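Local atomic coordinates of cytochrome P450 (Novosphingobium aromaticivorans, PDB entry 3OFT), a protein that belongs to the cytochrome P450 family and holds a haem group, protoporphyrin IX containing iron, within a largely helical fold. Residues V239-L250 with M353-E361; L266-R277 with P321-P332. One frame throughout, in Å; residues are numbered along the deposited sequence.

Contact 1 (V239-L250 with M353-E361); sequences VAAMIGMVALHL and MEVIVFLRE. With HEM (protoporphyrin IX containing Fe), chain D.
Helices 239-250 and 353-361 run in broadly the same direction, their axes 38° apart and 10.5 Å at closest approach, with the CA atoms of Ile243 and Val355 6.5 Å apart. No hydrogen bond joins them; side-chain packing holds the pair. The Phe358 ring takes Ile243 CG2 over the centre of one face, a CH-pi contact in which the methyl stands 4.0 Å from the ring centroid and only 7° off the normal. Ile243 CD1 lies against Phe358 CB, while Val246 CG1 meets the ring in its plane, at the CE2 edge. Phe358 CG is anti to the backbone N (chi1 169°), which swings the ring out to these residues. The pair joins the long central helix of the P450 fold to its L helix, and Val239, Met242 and Glu354 reach the haem. Val239 and Glu354 cross at about a right angle, Val239 CG2 lying 3.3 Å from Glu354 OE2, and Met242 CB is 3.5 Å from the vinyl carbon CBB of the haem. Further along, Leu359 CD2 touches two branches, 3.6 Å from Val246 CG1 and 3.7 Å from Leu250 CD1. Beyond the pair, Phe140 and Trp362 also meet the Phe358 ring.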
loop_
_atom_site.group_PDB
_atom_site.type_symbol
_atom_site.label_atom_id
_atom_site.label_comp_id
_atom_site.label_asym_id
_atom_site.label_seq_id
_atom_site.Cartn_x
_atom_site.Cartn_y
_atom_site.Cartn_z
ATOM N N VAL A 239 -4.058 -1.465 1.814
ATOM C CA VAL A 239 -4.978 -1.202 2.920
ATOM C C VAL A 239 -5.128 -2.468 3.776
ATOM O O VAL A 239 -5.074 -2.388 4.995
ATOM C CB VAL A 239 -6.327 -0.640 2.458
ATOM C CG1 VAL A 239 -7.332 -0.520 3.638
ATOM C CG2 VAL A 239 -6.102 0.785 1.854
ATOM N N ALA A 240 -5.213 -3.630 3.135
ATOM C CA ALA A 240 -5.253 -4.852 3.885
ATOM C C ALA A 240 -4.012 -4.977 4.798
ATOM O O ALA A 240 -4.128 -5.382 5.972
ATOM C CB ALA A 240 -5.380 -6.057 2.922
ATOM N N ALA A 241 -2.841 -4.651 4.261
ATOM C CA ALA A 241 -1.589 -4.813 5.002
ATOM C C ALA A 241 -1.549 -3.863 6.191
ATOM O O ALA A 241 -1.216 -4.269 7.301
ATOM C CB ALA A 241 -0.379 -4.566 4.110
ATOM N N MET A 242 -1.926 -2.618 5.954
ATOM C CA MET A 242 -1.867 -1.598 7.002
ATOM C C MET A 242 -2.868 -1.916 8.129
ATOM O O MET A 242 -2.523 -1.790 9.314
ATOM C CB MET A 242 -2.118 -0.197 6.426
ATOM C CG MET A 242 -1.923 0.964 7.494
ATOM S SD MET A 242 -0.333 0.989 8.360
ATOM C CE MET A 242 0.730 1.595 7.011
ATOM N N ILE A 243 -4.086 -2.311 7.750
ATOM C CA ILE A 243 -5.121 -2.626 8.745
ATOM C C ILE A 243 -4.657 -3.805 9.587
ATOM O O ILE A 243 -4.829 -3.796 10.813
ATOM C CB ILE A 243 -6.541 -2.886 8.109
ATOM C CG1 ILE A 243 -7.153 -1.598 7.518
ATOM C CG2 ILE A 243 -7.553 -3.549 9.089
ATOM C CD1 ILE A 243 -7.208 -0.419 8.428
ATOM N N GLY A 244 -4.078 -4.814 8.927
ATOM C CA GLY A 244 -3.504 -5.966 9.676
ATOM C C GLY A 244 -2.413 -5.550 10.666
ATOM O O GLY A 244 -2.394 -6.036 11.813
ATOM N N MET A 245 -1.526 -4.633 10.248
ATOM C CA MET A 245 -0.427 -4.203 11.105
ATOM C C MET A 245 -0.968 -3.404 12.307
ATOM O O MET A 245 -0.462 -3.517 13.439
ATOM C CB MET A 245 0.531 -3.307 10.320
ATOM C CG MET A 245 1.466 -4.048 9.363
ATOM S SD MET A 245 2.322 -5.462 10.086
ATOM C CE MET A 245 2.793 -4.946 11.710
ATOM N N VAL A 246 -1.977 -2.577 12.027
ATOM C CA VAL A 246 -2.659 -1.806 13.092
ATOM C C VAL A 246 -3.323 -2.736 14.116
ATOM O O VAL A 246 -3.201 -2.534 15.352
ATOM C CB VAL A 246 -3.653 -0.813 12.500
ATOM C CG1 VAL A 246 -4.525 -0.241 13.656
ATOM C CG2 VAL A 246 -2.850 0.338 11.783
ATOM N N ALA A 247 -4.014 -3.751 13.623
ATOM C CA ALA A 247 -4.635 -4.733 14.547
ATOM C C ALA A 247 -3.594 -5.524 15.339
ATOM O O ALA A 247 -3.814 -5.802 16.524
ATOM C CB ALA A 247 -5.577 -5.712 13.800
ATOM N N LEU A 248 -2.514 -5.915 14.668
ATOM C CA LEU A 248 -1.406 -6.660 15.303
ATOM C C LEU A 248 -0.814 -5.794 16.438
ATOM O O LEU A 248 -0.659 -6.272 17.573
ATOM C CB LEU A 248 -0.323 -7.007 14.287
ATOM C CG LEU A 248 0.965 -7.613 14.876
ATOM C CD1 LEU A 248 0.638 -8.879 15.747
ATOM C CD2 LEU A 248 1.908 -7.969 13.724
ATOM N N HIS A 249 -0.540 -4.521 16.120
ATOM C CA HIS A 249 -0.058 -3.583 17.134
ATOM C C HIS A 249 -0.947 -3.553 18.366
ATOM O O HIS A 249 -0.433 -3.713 19.516
ATOM C CB HIS A 249 0.112 -2.150 16.595
ATOM C CG HIS A 249 0.546 -1.186 17.661
ATOM N ND1 HIS A 249 1.870 -0.909 17.907
ATOM C CD2 HIS A 249 -0.162 -0.491 18.586
ATOM C CE1 HIS A 249 1.966 -0.054 18.914
ATOM N NE2 HIS A 249 0.746 0.214 19.347
ATOM N N LEU A 250 -2.247 -3.335 18.164
ATOM C CA LEU A 250 -3.193 -3.250 19.269
ATOM C C LEU A 250 -3.236 -4.547 20.074
ATOM O O LEU A 250 -3.263 -4.493 21.310
ATOM C CB LEU A 250 -4.600 -2.864 18.796
ATOM C CG LEU A 250 -4.742 -1.483 18.154
ATOM C CD1 LEU A 250 -6.141 -1.333 17.473
ATOM C CD2 LEU A 250 -4.570 -0.401 19.241
ATOM N N MET A 353 -8.151 8.007 6.537
ATOM C CA MET A 353 -9.553 7.905 6.950
ATOM C C MET A 353 -9.975 6.454 7.195
ATOM O O MET A 353 -10.692 6.164 8.155
ATOM C CB MET A 353 -10.486 8.590 5.918
ATOM C CG MET A 353 -12.014 8.634 6.282
ATOM S SD MET A 353 -12.866 7.109 5.778
ATOM C CE MET A 353 -13.280 7.544 4.072
ATOM N N GLU A 354 -9.575 5.548 6.319
ATOM C CA GLU A 354 -9.891 4.131 6.527
ATOM C C GLU A 354 -9.269 3.593 7.831
ATOM O O GLU A 354 -9.928 2.841 8.569
ATOM C CB GLU A 354 -9.385 3.303 5.360
ATOM C CG GLU A 354 -10.123 3.609 4.051
ATOM C CD GLU A 354 -9.496 2.859 2.845
ATOM O OE1 GLU A 354 -10.147 2.024 2.241
ATOM O OE2 GLU A 354 -8.324 3.104 2.498
ATOM N N VAL A 355 -8.021 3.965 8.106
ATOM C CA VAL A 355 -7.360 3.497 9.346
ATOM C C VAL A 355 -8.070 4.097 10.575
ATOM O O VAL A 355 -8.325 3.380 11.569
ATOM C CB VAL A 355 -5.851 3.820 9.378
ATOM C CG1 VAL A 355 -5.241 3.557 10.821
ATOM C CG2 VAL A 355 -5.123 2.987 8.303
ATOM N N ILE A 356 -8.360 5.391 10.517
ATOM C CA ILE A 356 -9.138 6.055 11.618
ATOM C C ILE A 356 -10.507 5.397 11.834
ATOM O O ILE A 356 -10.913 5.097 12.954
ATOM C CB ILE A 356 -9.306 7.571 11.331
ATOM C CG1 ILE A 356 -7.949 8.274 11.524
ATOM C CG2 ILE A 356 -10.451 8.178 12.194
ATOM C CD1 ILE A 356 -7.879 9.741 10.946
ATOM N N VAL A 357 -11.225 5.135 10.760
ATOM C CA VAL A 357 -12.543 4.535 10.901
ATOM C C VAL A 357 -12.468 3.095 11.468
ATOM O O VAL A 357 -13.326 2.654 12.277
ATOM C CB VAL A 357 -13.230 4.706 9.521
ATOM C CG1 VAL A 357 -13.689 3.416 8.841
ATOM C CG2 VAL A 357 -14.177 5.901 9.559
ATOM N N PHE A 358 -11.426 2.380 11.044
ATOM C CA PHE A 358 -11.133 1.063 11.595
ATOM C C PHE A 358 -10.895 1.111 13.101
ATOM O O PHE A 358 -11.500 0.341 13.867
ATOM C CB PHE A 358 -9.933 0.402 10.883
ATOM C CG PHE A 358 -9.458 -0.811 11.604
ATOM C CD1 PHE A 358 -10.255 -1.953 11.639
ATOM C CD2 PHE A 358 -8.279 -0.791 12.333
ATOM C CE1 PHE A 358 -9.888 -3.037 12.365
ATOM C CE2 PHE A 358 -7.893 -1.888 13.072
ATOM C CZ PHE A 358 -8.696 -3.019 13.088
ATOM N N LEU A 359 -10.048 2.040 13.535
ATOM C CA LEU A 359 -9.765 2.199 14.951
ATOM C C LEU A 359 -11.045 2.569 15.691
ATOM O O LEU A 359 -11.317 2.037 16.751
ATOM C CB LEU A 359 -8.691 3.272 15.178
ATOM C CG LEU A 359 -7.277 2.890 14.695
ATOM C CD1 LEU A 359 -6.318 4.079 14.627
ATOM C CD2 LEU A 359 -6.718 1.807 15.614
ATOM N N ARG A 360 -11.842 3.473 15.137
ATOM C CA ARG A 360 -13.039 3.912 15.855
ATOM C C ARG A 360 -13.978 2.729 16.046
ATOM O O ARG A 360 -14.527 2.519 17.134
ATOM C CB ARG A 360 -13.797 5.001 15.090
ATOM C CG ARG A 360 -13.130 6.332 15.120
ATOM C CD ARG A 360 -14.009 7.430 14.458
ATOM N NE ARG A 360 -13.156 8.607 14.335
ATOM C CZ ARG A 360 -12.656 9.310 15.368
ATOM N NH1 ARG A 360 -12.967 9.013 16.635
ATOM N NH2 ARG A 360 -11.848 10.343 15.144
ATOM N N GLU A 361 -14.184 1.971 14.996
ATOM C CA GLU A 361 -15.155 0.887 15.084
ATOM C C GLU A 361 -14.673 -0.323 15.829
ATOM O O GLU A 361 -15.467 -0.915 16.589
ATOM C CB GLU A 361 -15.678 0.502 13.705
ATOM C CG GLU A 361 -16.653 1.525 13.141
ATOM C CD GLU A 361 -17.883 1.777 14.042
ATOM O OE1 GLU A 361 -18.289 2.951 14.168
ATOM O OE2 GLU A 361 -18.438 0.810 14.604
HETATM C CHA HEM D . 0.819 5.491 -5.058
HETATM C CHB HEM D . 1.180 3.427 -0.663
HETATM C CHC HEM D . -3.635 3.358 -0.330
HETATM C CHD HEM D . -3.962 4.399 -5.012
HETATM C C1A HEM D . 1.312 5.002 -3.862
HETATM C C2A HEM D . 2.708 4.998 -3.493
HETATM C C3A HEM D . 2.839 4.442 -2.295
HETATM C C4A HEM D . 1.505 4.025 -1.856
HETATM C CMA HEM D . 4.190 4.214 -1.572
HETATM C CAA HEM D . 3.868 5.601 -4.338
HETATM C CBA HEM D . 4.269 4.574 -5.373
HETATM C CGA HEM D . 5.474 5.018 -6.189
HETATM O O1A HEM D . 5.821 4.298 -7.177
HETATM O O2A HEM D . 6.131 6.069 -5.908
HETATM C C1B HEM D . -0.100 3.232 -0.163
HETATM C C2B HEM D . -0.432 2.759 1.157
HETATM C C3B HEM D . -1.778 2.750 1.230
HETATM C C4B HEM D . -2.306 3.214 -0.038
HETATM C CMB HEM D . 0.609 2.369 2.223
HETATM C CAB HEM D . -2.733 2.323 2.349
HETATM C CBB HEM D . -2.316 1.803 3.518
HETATM C C1C HEM D . -4.201 3.629 -1.541
HETATM C C2C HEM D . -5.622 3.745 -1.841
HETATM C C3C HEM D . -5.690 4.008 -3.177
HETATM C C4C HEM D . -4.351 4.160 -3.699
HETATM C CMC HEM D . -6.775 3.538 -0.808
HETATM C CAC HEM D . -6.911 4.267 -4.093
HETATM C CBC HEM D . -8.094 3.700 -3.886
HETATM C C1D HEM D . -2.743 4.814 -5.438
HETATM C C2D HEM D . -2.470 5.279 -6.791
HETATM C C3D HEM D . -1.000 5.654 -6.778
HETATM C C4D HEM D . -0.498 5.352 -5.467
HETATM C CMD HEM D . -3.491 5.424 -7.975
HETATM C CAD HEM D . -0.236 6.229 -8.007
HETATM C CBD HEM D . -0.095 7.738 -7.746
HETATM C CGD HEM D . 0.819 8.268 -8.856
HETATM O O1D HEM D . 1.530 7.498 -9.533
HETATM O O2D HEM D . 0.900 9.485 -9.052
HETATM N NA HEM D . 0.593 4.414 -2.820
HETATM N NB HEM D . -1.271 3.538 -0.826
HETATM N NC HEM D . -3.470 3.933 -2.679
HETATM N ND HEM D . -1.564 4.849 -4.703
HETATM FE FE HEM D . -1.434 4.255 -2.733
HETATM O O HOH W 1 -1.288 2.033 -3.604
#

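Contact 2 (L266-R277 with P321-P332); sequences LIPAAADELMRR and PEEVRFDRGLAP
Glu273 and Arg328 meet across the contact at about a right angle, yet their carboxylate and guanidinium planes are nearly parallel, 23° apart. Arg328 NE lies 2.9 Å from Glu273 OE2, on its syn lone pair, and the oxygen sits at the edge of the guanidinium. Two more donors reach OE2 from out of the carboxylate plane: the backbone N of Arg325, also at 2.9 Å and almost straight at 174°, and Arg276 NH2. Three N-H groups thus grip one buried oxygen, which would be expected to stabilise its negative charge. Arg276, one helical turn on, holds the carboxylate side-on, giving its NE to Glu273 OE1 (2.9 Å) and its NH2 to OE2. Its chain bends at chi3 (57°), and the end of the guanidinium faces the loop, where NH1 and NH2 both donate to Pro321 O, at 2.9 and 3.1 Å. Arg328 lies over one face of this guanidinium, its NE offset toward the rim, both arginines being drawn to the Glu273 carboxylate. Arg328 is itself held by the loop: NH2 donates to Glu323 O within it and to Ala320 O, and NH1 to Glu319 O. At the helix end, Arg277 NE donates to Glu322 O at 2.8 Å from above the carbonyl plane, while Glu322 CG packs over the guanidinium face. The apolar flank is built from Val324, whose CG1 lies 3.6 Å from Glu273 CG, and from Phe326, which presents its ring edge to Ala269 CB. Glu273 and Arg276 are spaced as in the ExxR motif of the P450 K helix, and with Arg328 of the loop between helices 309-312 and 348-365 they form the E-R-R triad characteristic of cytochromes P450, here joining helix 267-277 to the meander region.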
loop_
_atom_site.group_PDB
_atom_site.type_symbol
_atom_site.label_atom_id
_atom_site.label_comp_id
_atom_site.label_asym_id
_atom_site.label_seq_id
_atom_site.Cartn_x
_atom_site.Cartn_y
_atom_site.Cartn_z
ATOM N N LEU A 266 -7.588 10.757 20.534
ATOM C CA LEU A 266 -6.219 10.422 20.146
ATOM C C LEU A 266 -6.170 9.457 18.973
ATOM O O LEU A 266 -5.097 9.133 18.492
ATOM C CB LEU A 266 -5.488 9.733 21.297
ATOM C CG LEU A 266 -4.458 10.402 22.209
ATOM C CD1 LEU A 266 -4.197 11.837 21.914
ATOM C CD2 LEU A 266 -4.628 10.124 23.693
ATOM N N ILE A 267 -7.317 8.979 18.533
ATOM C CA ILE A 267 -7.314 8.076 17.348
ATOM C C ILE A 267 -6.675 8.673 16.081
ATOM O O ILE A 267 -5.875 7.980 15.440
ATOM C CB ILE A 267 -8.726 7.434 17.124
ATOM C CG1 ILE A 267 -8.957 6.358 18.178
ATOM C CG2 ILE A 267 -8.953 6.952 15.630
ATOM C CD1 ILE A 267 -10.467 5.882 18.248
ATOM N N PRO A 268 -6.989 9.944 15.713
ATOM C CA PRO A 268 -6.341 10.448 14.479
ATOM C C PRO A 268 -4.820 10.479 14.615
ATOM O O PRO A 268 -4.097 10.056 13.687
ATOM C CB PRO A 268 -6.933 11.869 14.315
ATOM C CG PRO A 268 -8.341 11.700 14.918
ATOM C CD PRO A 268 -8.120 10.799 16.132
ATOM N N ALA A 269 -4.328 10.966 15.755
ATOM C CA ALA A 269 -2.907 11.032 15.962
ATOM C C ALA A 269 -2.292 9.627 16.016
ATOM O O ALA A 269 -1.184 9.433 15.498
ATOM C CB ALA A 269 -2.534 11.853 17.197
ATOM N N ALA A 270 -3.027 8.654 16.575
ATOM C CA ALA A 270 -2.514 7.276 16.648
ATOM C C ALA A 270 -2.478 6.680 15.220
ATOM O O ALA A 270 -1.540 5.966 14.885
ATOM C CB ALA A 270 -3.362 6.402 17.601
ATOM N N ALA A 271 -3.452 7.034 14.377
ATOM C CA ALA A 271 -3.480 6.517 13.006
ATOM C C ALA A 271 -2.268 7.001 12.255
ATOM O O ALA A 271 -1.631 6.208 11.592
ATOM C CB ALA A 271 -4.757 6.872 12.266
ATOM N N ASP A 272 -1.900 8.273 12.413
ATOM C CA ASP A 272 -0.701 8.798 11.762
ATOM C C ASP A 272 0.597 8.146 12.239
ATOM O O ASP A 272 1.477 7.859 11.426
ATOM C CB ASP A 272 -0.606 10.320 11.930
ATOM C CG ASP A 272 -1.634 11.080 11.111
ATOM O OD1 ASP A 272 -2.193 10.572 10.118
ATOM O OD2 ASP A 272 -1.884 12.231 11.465
ATOM N N GLU A 273 0.738 7.963 13.555
ATOM C CA GLU A 273 1.909 7.355 14.165
ATOM C C GLU A 273 1.997 5.865 13.799
ATOM O O GLU A 273 3.068 5.380 13.478
ATOM C CB GLU A 273 1.935 7.600 15.713
ATOM C CG GLU A 273 3.174 7.085 16.429
ATOM C CD GLU A 273 4.504 7.769 16.015
ATOM O OE1 GLU A 273 4.549 8.590 15.067
ATOM O OE2 GLU A 273 5.516 7.441 16.644
ATOM N N LEU A 274 0.885 5.145 13.795
ATOM C CA LEU A 274 0.932 3.716 13.391
ATOM C C LEU A 274 1.283 3.541 11.898
ATOM O O LEU A 274 2.012 2.611 11.525
ATOM C CB LEU A 274 -0.407 3.032 13.692
ATOM C CG LEU A 274 -0.646 2.974 15.209
ATOM C CD1 LEU A 274 -2.047 2.477 15.580
ATOM C CD2 LEU A 274 0.436 2.154 15.899
ATOM N N MET A 275 0.771 4.443 11.073
ATOM C CA MET A 275 1.097 4.422 9.618
ATOM C C MET A 275 2.579 4.705 9.374
ATOM O O MET A 275 3.200 4.096 8.502
ATOM C CB MET A 275 0.181 5.337 8.803
ATOM C CG MET A 275 -1.278 4.868 8.875
ATOM S SD MET A 275 -2.536 5.955 8.145
ATOM C CE MET A 275 -2.204 5.655 6.416
ATOM N N ARG A 276 3.167 5.569 10.185
ATOM C CA ARG A 276 4.601 5.861 10.121
ATOM C C ARG A 276 5.369 4.636 10.608
ATOM O O ARG A 276 6.425 4.299 10.059
ATOM C CB ARG A 276 4.933 7.079 11.039
ATOM C CG ARG A 276 6.372 7.502 10.973
ATOM C CD ARG A 276 6.849 8.194 12.272
ATOM N NE ARG A 276 6.674 7.367 13.495
ATOM C CZ ARG A 276 7.508 6.410 13.906
ATOM N NH1 ARG A 276 8.576 6.042 13.189
ATOM N NH2 ARG A 276 7.243 5.757 15.047
ATOM N N ARG A 277 4.840 3.989 11.654
ATOM C CA ARG A 277 5.587 2.924 12.376
ATOM C C ARG A 277 5.654 1.614 11.581
ATOM O O ARG A 277 6.616 0.848 11.722
ATOM C CB ARG A 277 4.899 2.640 13.737
ATOM C CG ARG A 277 5.450 1.451 14.566
ATOM C CD ARG A 277 6.943 1.602 14.948
ATOM N NE ARG A 277 7.424 0.388 15.650
ATOM C CZ ARG A 277 7.837 -0.732 15.059
ATOM N NH1 ARG A 277 7.795 -0.862 13.741
ATOM N NH2 ARG A 277 8.219 -1.768 15.799
ATOM N N PRO A 321 12.893 5.314 16.139
ATOM C CA PRO A 321 11.850 5.112 15.108
ATOM C C PRO A 321 10.862 3.985 15.444
ATOM O O PRO A 321 9.740 4.000 14.959
ATOM C CB PRO A 321 12.676 4.771 13.846
ATOM C CG PRO A 321 13.960 4.212 14.387
ATOM C CD PRO A 321 14.244 5.000 15.639
ATOM N N GLU A 322 11.255 3.015 16.271
ATOM C CA GLU A 322 10.364 1.919 16.598
ATOM C C GLU A 322 9.380 2.224 17.763
ATOM O O GLU A 322 8.456 1.443 18.032
ATOM C CB GLU A 322 11.134 0.607 16.796
ATOM C CG GLU A 322 11.557 0.004 15.457
ATOM C CD GLU A 322 12.340 -1.263 15.583
ATOM O OE1 GLU A 322 12.986 -1.639 14.582
ATOM O OE2 GLU A 322 12.303 -1.895 16.665
ATOM N N GLU A 323 9.555 3.366 18.419
ATOM C CA GLU A 323 8.603 3.811 19.457
ATOM C C GLU A 323 7.386 4.469 18.816
ATOM O O GLU A 323 7.521 5.273 17.893
ATOM C CB GLU A 323 9.285 4.787 20.455
ATOM C CG GLU A 323 10.514 4.189 21.138
ATOM C CD GLU A 323 11.148 5.086 22.221
ATOM O OE1 GLU A 323 10.588 6.139 22.579
ATOM O OE2 GLU A 323 12.234 4.725 22.719
ATOM N N VAL A 324 6.200 4.110 19.284
ATOM C CA VAL A 324 4.969 4.750 18.864
ATOM C C VAL A 324 4.828 5.886 19.884
ATOM O O VAL A 324 4.651 5.620 21.080
ATOM C CB VAL A 324 3.766 3.771 18.964
ATOM C CG1 VAL A 324 2.417 4.481 18.750
ATOM C CG2 VAL A 324 3.941 2.611 17.938
ATOM N N ARG A 325 4.944 7.126 19.424
ATOM C CA ARG A 325 4.868 8.292 20.320
ATOM C C ARG A 325 4.269 9.504 19.677
ATOM O O ARG A 325 4.252 9.613 18.459
ATOM C CB ARG A 325 6.225 8.640 20.909
ATOM C CG ARG A 325 7.351 8.655 19.973
ATOM C CD ARG A 325 8.643 8.647 20.781
ATOM N NE ARG A 325 8.724 9.838 21.633
ATOM C CZ ARG A 325 9.125 9.850 22.899
ATOM N NH1 ARG A 325 9.491 8.722 23.519
ATOM N NH2 ARG A 325 9.155 11.005 23.559
ATOM N N PHE A 326 3.766 10.410 20.515
ATOM C CA PHE A 326 2.842 11.438 20.064
ATOM C C PHE A 326 3.494 12.815 20.028
ATOM O O PHE A 326 2.820 13.797 19.802
ATOM C CB PHE A 326 1.658 11.495 21.041
ATOM C CG PHE A 326 0.724 10.316 20.940
ATOM C CD1 PHE A 326 -0.300 10.309 19.987
ATOM C CD2 PHE A 326 0.855 9.229 21.798
ATOM C CE1 PHE A 326 -1.183 9.203 19.886
ATOM C CE2 PHE A 326 -0.014 8.130 21.715
ATOM C CZ PHE A 326 -1.033 8.121 20.744
ATOM N N ASP A 327 4.771 12.880 20.340
ATOM C CA ASP A 327 5.479 14.172 20.437
ATOM C C ASP A 327 6.438 14.402 19.272
ATOM O O ASP A 327 7.363 15.217 19.371
ATOM C CB ASP A 327 6.245 14.249 21.764
ATOM C CG ASP A 327 7.298 13.142 21.924
ATOM O OD1 ASP A 327 8.037 13.198 22.929
ATOM O OD2 ASP A 327 7.376 12.189 21.106
ATOM N N ARG A 328 6.233 13.696 18.159
ATOM C CA ARG A 328 7.133 13.866 17.014
ATOM C C ARG A 328 6.847 15.116 16.186
ATOM O O ARG A 328 7.739 15.596 15.483
ATOM C CB ARG A 328 7.048 12.661 16.077
ATOM C CG ARG A 328 7.507 11.353 16.731
ATOM C CD ARG A 328 7.605 10.221 15.682
ATOM N NE ARG A 328 7.913 8.962 16.338
ATOM C CZ ARG A 328 9.149 8.522 16.574
ATOM N NH1 ARG A 328 10.213 9.207 16.173
ATOM N NH2 ARG A 328 9.325 7.365 17.176
ATOM N N GLY A 329 5.610 15.596 16.187
ATOM C CA GLY A 329 5.275 16.783 15.383
ATOM C C GLY A 329 5.609 16.569 13.904
ATOM O O GLY A 329 6.094 17.469 13.207
ATOM N N LEU A 330 5.382 15.350 13.427
ATOM C CA LEU A 330 5.846 14.937 12.101
ATOM C C LEU A 330 4.680 14.909 11.132
ATOM O O LEU A 330 3.807 14.056 11.282
ATOM C CB LEU A 330 6.385 13.517 12.237
ATOM C CG LEU A 330 7.749 13.070 11.718
ATOM C CD1 LEU A 330 7.614 11.669 11.110
ATOM C CD2 LEU A 330 8.484 14.053 10.789
ATOM N N ALA A 331 4.613 15.821 10.153
ATOM C CA ALA A 331 3.604 15.669 9.090
ATOM C C ALA A 331 3.809 14.338 8.300
ATOM O O ALA A 331 4.967 13.933 8.035
ATOM C CB ALA A 331 3.616 16.888 8.129
ATOM N N PRO A 332 2.703 13.661 7.928
ATOM C CA PRO A 332 2.824 12.367 7.228
ATOM C C PRO A 332 3.686 12.458 5.949
ATOM O O PRO A 332 4.376 11.524 5.616
ATOM C CB PRO A 332 1.382 12.040 6.887
ATOM C CG PRO A 332 0.628 12.597 8.106
ATOM C CD PRO A 332 1.301 13.934 8.311
HETATM O O HOH W 2 9.224 -1.820 18.738
#

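In the fold
Helix 267-277 connects the two contacts, whose centres are about 13 Å apart. While Glu273 and Arg276 engage the 321-332 loop of contact 2, Ala271 on the same helix packs against contact 1: its CB is 3.6 Å from both Val355 CG1 and Ile356 CG1. The loop touches helix 239-250 directly, with Val324 CG2 3.5 Å from His249 CE1, and Leu274 also packs on Val246 and His249. Relative to the haem the roles differ. Contact 1 supplies Val239, Met242 and Glu354 to its pocket, and the Val239 side chain is about 9 Å from the bound (2R,5R)-hexane-2,5-diol. Contact 2 lies further out, the Leu274 side chain being about 10 Å from the haem.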